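Local coordinates for putative carboxymuconolactone decarboxylase (Burkholderia xenovorans, PDB 2QEU), which belongs to the AhpD-like carboxymuconolactone decarboxylase family and may have peroxiredoxin-type activity, though its own reaction has not been established, at residues B[113-116]-B[117-120]; B[67-70]-B[71-74]. All coordinates share one frame; numbering follows the deposited sequence.

Interaction 1 (B[113-116]-B[117-120]). With ACT (acetate ion), chain F.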
loop_
_atom_site.group_PDB
_atom_site.type_symbol
_atom_site.label_atom_id
_atom_site.label_comp_id
_atom_site.label_asym_id
_atom_site.label_seq_id
_atom_site.Cartn_x
_atom_site.Cartn_y
_atom_site.Cartn_z
ATOM N N TYR B 113 8.632 6.756 0.366
ATOM C CA TYR B 113 8.223 5.514 1.039
ATOM C C TYR B 113 8.934 5.204 2.390
ATOM O O TYR B 113 8.648 4.168 3.013
ATOM C CB TYR B 113 8.187 4.347 0.057
ATOM C CG TYR B 113 6.962 4.351 -0.821
ATOM C CD1 TYR B 113 5.769 3.814 -0.380
ATOM C CD2 TYR B 113 7.013 4.899 -2.114
ATOM C CE1 TYR B 113 4.644 3.800 -1.244
ATOM C CE2 TYR B 113 5.917 4.912 -2.944
ATOM C CZ TYR B 113 4.744 4.350 -2.507
ATOM O OH TYR B 113 3.659 4.353 -3.347
ATOM N N GLY B 114 9.724 6.125 2.907
ATOM C CA GLY B 114 10.330 5.966 4.210
ATOM C C GLY B 114 11.489 5.002 4.235
ATOM O O GLY B 114 11.887 4.411 3.230
HETATM N N MSE B 115 12.042 4.841 5.432
HETATM C CA MSE B 115 13.191 4.022 5.605
HETATM C C MSE B 115 12.983 2.560 5.142
HETATM O O MSE B 115 13.940 1.995 4.579
HETATM C CB MSE B 115 13.749 4.151 7.011
HETATM C CG MSE B 115 15.046 3.378 7.266
HETATM SE SE MSE B 115 16.463 3.756 5.999
HETATM C CE MSE B 115 16.666 5.680 6.446
ATOM N N PRO B 116 11.766 2.011 5.225
ATOM C CA PRO B 116 11.601 0.616 4.679
ATOM C C PRO B 116 11.869 0.444 3.225
ATOM O O PRO B 116 12.098 -0.656 2.805
ATOM C CB PRO B 116 10.170 0.267 5.056
ATOM C CG PRO B 116 9.852 1.157 6.251
ATOM C CD PRO B 116 10.531 2.474 5.903
ATOM N N ALA B 117 11.803 1.522 2.449
ATOM C CA ALA B 117 12.186 1.471 1.036
ATOM C C ALA B 117 13.645 1.010 0.827
ATOM O O ALA B 117 13.982 0.455 -0.218
ATOM C CB ALA B 117 11.992 2.838 0.316
ATOM N N TRP B 118 14.484 1.314 1.805
ATOM C CA TRP B 118 15.845 0.772 1.903
ATOM C C TRP B 118 15.914 -0.516 2.757
ATOM O O TRP B 118 16.523 -1.508 2.352
ATOM C CB TRP B 118 16.760 1.831 2.510
ATOM C CG TRP B 118 18.097 1.357 2.932
ATOM C CD1 TRP B 118 18.454 0.918 4.160
ATOM C CD2 TRP B 118 19.247 1.242 2.106
ATOM N NE1 TRP B 118 19.752 0.535 4.162
ATOM C CE2 TRP B 118 20.269 0.710 2.910
ATOM C CE3 TRP B 118 19.513 1.523 0.762
ATOM C CZ2 TRP B 118 21.541 0.455 2.421
ATOM C CZ3 TRP B 118 20.766 1.255 0.275
ATOM C CH2 TRP B 118 21.783 0.781 1.122
ATOM N N GLY B 119 15.335 -0.454 3.958
ATOM C CA GLY B 119 15.579 -1.447 4.973
ATOM C C GLY B 119 15.028 -2.823 4.722
ATOM O O GLY B 119 15.621 -3.800 5.107
ATOM N N LYS B 120 13.839 -2.909 4.141
ATOM C CA LYS B 120 13.226 -4.217 3.929
ATOM C C LYS B 120 13.907 -4.905 2.734
ATOM O O LYS B 120 14.633 -5.881 2.887
ATOM C CB LYS B 120 11.708 -4.129 3.743
ATOM C CG LYS B 120 10.930 -3.644 4.997
ATOM C CD LYS B 120 9.401 -3.532 4.754
ATOM C CE LYS B 120 8.753 -4.891 4.716
ATOM N NZ LYS B 120 7.305 -4.866 4.398
HETATM C C ACT F . 1.132 2.689 -2.597
HETATM O O ACT F . 0.097 2.195 -3.131
HETATM O OXT ACT F . 2.130 2.003 -2.678
HETATM C CH3 ACT F . 1.209 4.008 -1.927
#
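The short helix 116-119 starts at a tight turn in which Ala117 N donates to Gly114 O (3.0 Å), just after helix 99-113 has ended. Gly114, with a positive phi of 75°, is where the chain leaves that helix. Met115 O then takes two backbone bonds, one from Trp118 N (2.9 Å), which sits above the carbonyl plane with a bent N-H angle of 139°, and one from Gly119 N (2.9 Å), which lies in that plane and is much straighter. Pro116 O accepts from Lys120 N at 3.1 Å, an i to i+4 bond spanning the short helix. The connection thus joins two consecutive helices of an all-helical chain. The selenomethionine Met115 and Trp118 run side by side in a Met-aromatic contact, SE lying 3.9 Å from Trp118 CD1 and meeting the five-membered ring obliquely. Trp118 reaches this place with CG anti to its N (chi1 168°), and its NE1 bonds to Ala31 O of the second subunit. In one of its two modelled conformers Lys120 sets CD beside Pro116 CB (3.9 Å); NZ bonds to Arg79 O of the second subunit and forms a salt bridge with Asp80 of its own chain. Tyr113 CB packs on Ala117 CB at 4.1 Å.

Interaction 2 (B[67-70]-B[71-74]); sequences YKHL and ILVV
Leu70 and Ile71 meet at the middle of helix 65-79, with His69 beside them, and each of the three takes part in the backbone ladder of this turn. Ile71 N donates to Tyr67 O at 2.9 Å in a fairly straight bond (163°). The Ile71 side chain turns back over the same carbonyl: CG1, beside the backbone N at chi1 -69°, comes to 3.4 Å from Tyr67 O. Leu70 O receives Val74 N at 3.0 Å, and Val74 CG2 rests near that oxygen, 3.5 Å from Leu70 O. Leu70 CD1 lies only loosely beside Val74 CG2, at 4.5 Å; the Leu70 side chain packs instead on Leu102 of helix 99-113 and on Ile71 of the fourth subunit. His69 O takes Val73 N at 2.8 Å, with Val73 CG2 lying 3.3 Å from His69 O. The His69 imidazole is held at both nitrogens, NE2 by Asp24 and ND1 by His88, which should fix its rotation; Leu72 CD1 approaches obliquely, 4.3 Å from His69 ND1. Leu72 N completes the ladder on Lys68 O. Successive i to i+4 bonds of this kind, with every side chain buried, mark a regular alpha-helix at the core of a helical bundle and at its subunit interface.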
loop_
_atom_site.group_PDB
_atom_site.type_symbol
_atom_site.label_atom_id
_atom_site.label_comp_id
_atom_site.label_asym_id
_atom_site.label_seq_id
_atom_site.Cartn_x
_atom_site.Cartn_y
_atom_site.Cartn_z
ATOM N N TYR B 67 18.634 2.436 -17.011
ATOM C CA TYR B 67 17.741 3.274 -16.190
ATOM C C TYR B 67 16.301 2.744 -16.111
ATOM O O TYR B 67 15.633 2.893 -15.076
ATOM C CB TYR B 67 17.799 4.738 -16.645
ATOM C CG TYR B 67 19.191 5.311 -16.478
ATOM C CD1 TYR B 67 19.933 5.108 -15.308
ATOM C CD2 TYR B 67 19.797 6.013 -17.503
ATOM C CE1 TYR B 67 21.249 5.586 -15.181
ATOM C CE2 TYR B 67 21.080 6.508 -17.386
ATOM C CZ TYR B 67 21.814 6.307 -16.242
ATOM O OH TYR B 67 23.103 6.801 -16.179
ATOM N N LYS B 68 15.848 2.082 -17.191
ATOM C CA LYS B 68 14.593 1.367 -17.161
ATOM C C LYS B 68 14.605 0.327 -16.041
ATOM O O LYS B 68 13.702 0.261 -15.217
ATOM C CB LYS B 68 14.298 0.686 -18.481
ATOM C CG LYS B 68 14.040 1.652 -19.631
ATOM C CD LYS B 68 13.399 0.933 -20.850
ATOM C CE LYS B 68 13.014 1.946 -21.887
ATOM N NZ LYS B 68 12.481 1.301 -23.090
ATOM N N HIS B 69 15.652 -0.490 -16.027
ATOM C CA HIS B 69 15.770 -1.475 -14.948
ATOM C C HIS B 69 16.032 -0.890 -13.572
ATOM O O HIS B 69 15.525 -1.436 -12.590
ATOM C CB HIS B 69 16.786 -2.532 -15.301
ATOM C CG HIS B 69 16.291 -3.521 -16.297
ATOM N ND1 HIS B 69 15.399 -4.522 -15.982
ATOM C CD2 HIS B 69 16.559 -3.647 -17.613
ATOM C CE1 HIS B 69 15.145 -5.234 -17.069
ATOM N NE2 HIS B 69 15.847 -4.733 -18.077
ATOM N N LEU B 70 16.736 0.235 -13.481
ATOM C CA LEU B 70 16.846 0.925 -12.202
ATOM C C LEU B 70 15.460 1.345 -11.678
ATOM O O LEU B 70 15.186 1.178 -10.500
ATOM C CB LEU B 70 17.774 2.124 -12.305
ATOM C CG LEU B 70 17.953 2.913 -11.001
ATOM C CD1 LEU B 70 18.480 2.055 -9.887
ATOM C CD2 LEU B 70 18.871 4.101 -11.305
ATOM N N ILE B 71 14.596 1.886 -12.543
ATOM C CA ILE B 71 13.225 2.221 -12.108
ATOM C C ILE B 71 12.523 0.964 -11.545
ATOM O O ILE B 71 11.931 1.017 -10.480
ATOM C CB ILE B 71 12.406 2.904 -13.242
ATOM C CG1 ILE B 71 12.990 4.319 -13.514
ATOM C CG2 ILE B 71 10.895 2.944 -12.934
ATOM C CD1 ILE B 71 12.614 4.957 -14.897
ATOM N N LEU B 72 12.684 -0.163 -12.243
ATOM C CA LEU B 72 12.083 -1.431 -11.792
ATOM C C LEU B 72 12.673 -1.908 -10.482
ATOM O O LEU B 72 11.954 -2.426 -9.619
ATOM C CB LEU B 72 12.091 -2.451 -12.910
ATOM C CG LEU B 72 11.118 -2.104 -14.019
ATOM C CD1 LEU B 72 11.503 -2.918 -15.295
ATOM C CD2 LEU B 72 9.702 -2.303 -13.610
ATOM N N VAL B 73 13.972 -1.676 -10.286
ATOM C CA VAL B 73 14.612 -1.995 -9.016
ATOM C C VAL B 73 13.926 -1.223 -7.883
ATOM O O VAL B 73 13.510 -1.782 -6.890
ATOM C CB VAL B 73 16.128 -1.686 -9.014
ATOM C CG1 VAL B 73 16.654 -1.608 -7.552
ATOM C CG2 VAL B 73 16.933 -2.678 -9.877
ATOM N N VAL B 74 13.787 0.091 -8.074
ATOM C CA VAL B 74 13.205 0.934 -7.020
ATOM C C VAL B 74 11.750 0.522 -6.746
ATOM O O VAL B 74 11.307 0.424 -5.600
ATOM C CB VAL B 74 13.352 2.397 -7.385
ATOM C CG1 VAL B 74 12.609 3.214 -6.242
ATOM C CG2 VAL B 74 14.810 2.786 -7.452
#

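Overall arrangement
Interaction 2 comes first along the chain, midway through helix 65-79 and about 7 Å from the centre of the chain, whereas interaction 1 runs from the last residue of helix 99-113 into helix 116-119 and lies about 19 Å from that centre. Their own centres are 16 Å apart and their nearest atoms about 6 Å, so they do not touch. Helices 65-79 and 99-113 link them: Tyr113 and Ala117 of interaction 1 pack on Ile78 near the end of the helix that carries interaction 2, while Leu70 and Val73 lean on helix 99-113. Both reach the fourth subunit; the turn of interaction 1 also meets the second and third, so core packing and six-chain assembly draw on the same region.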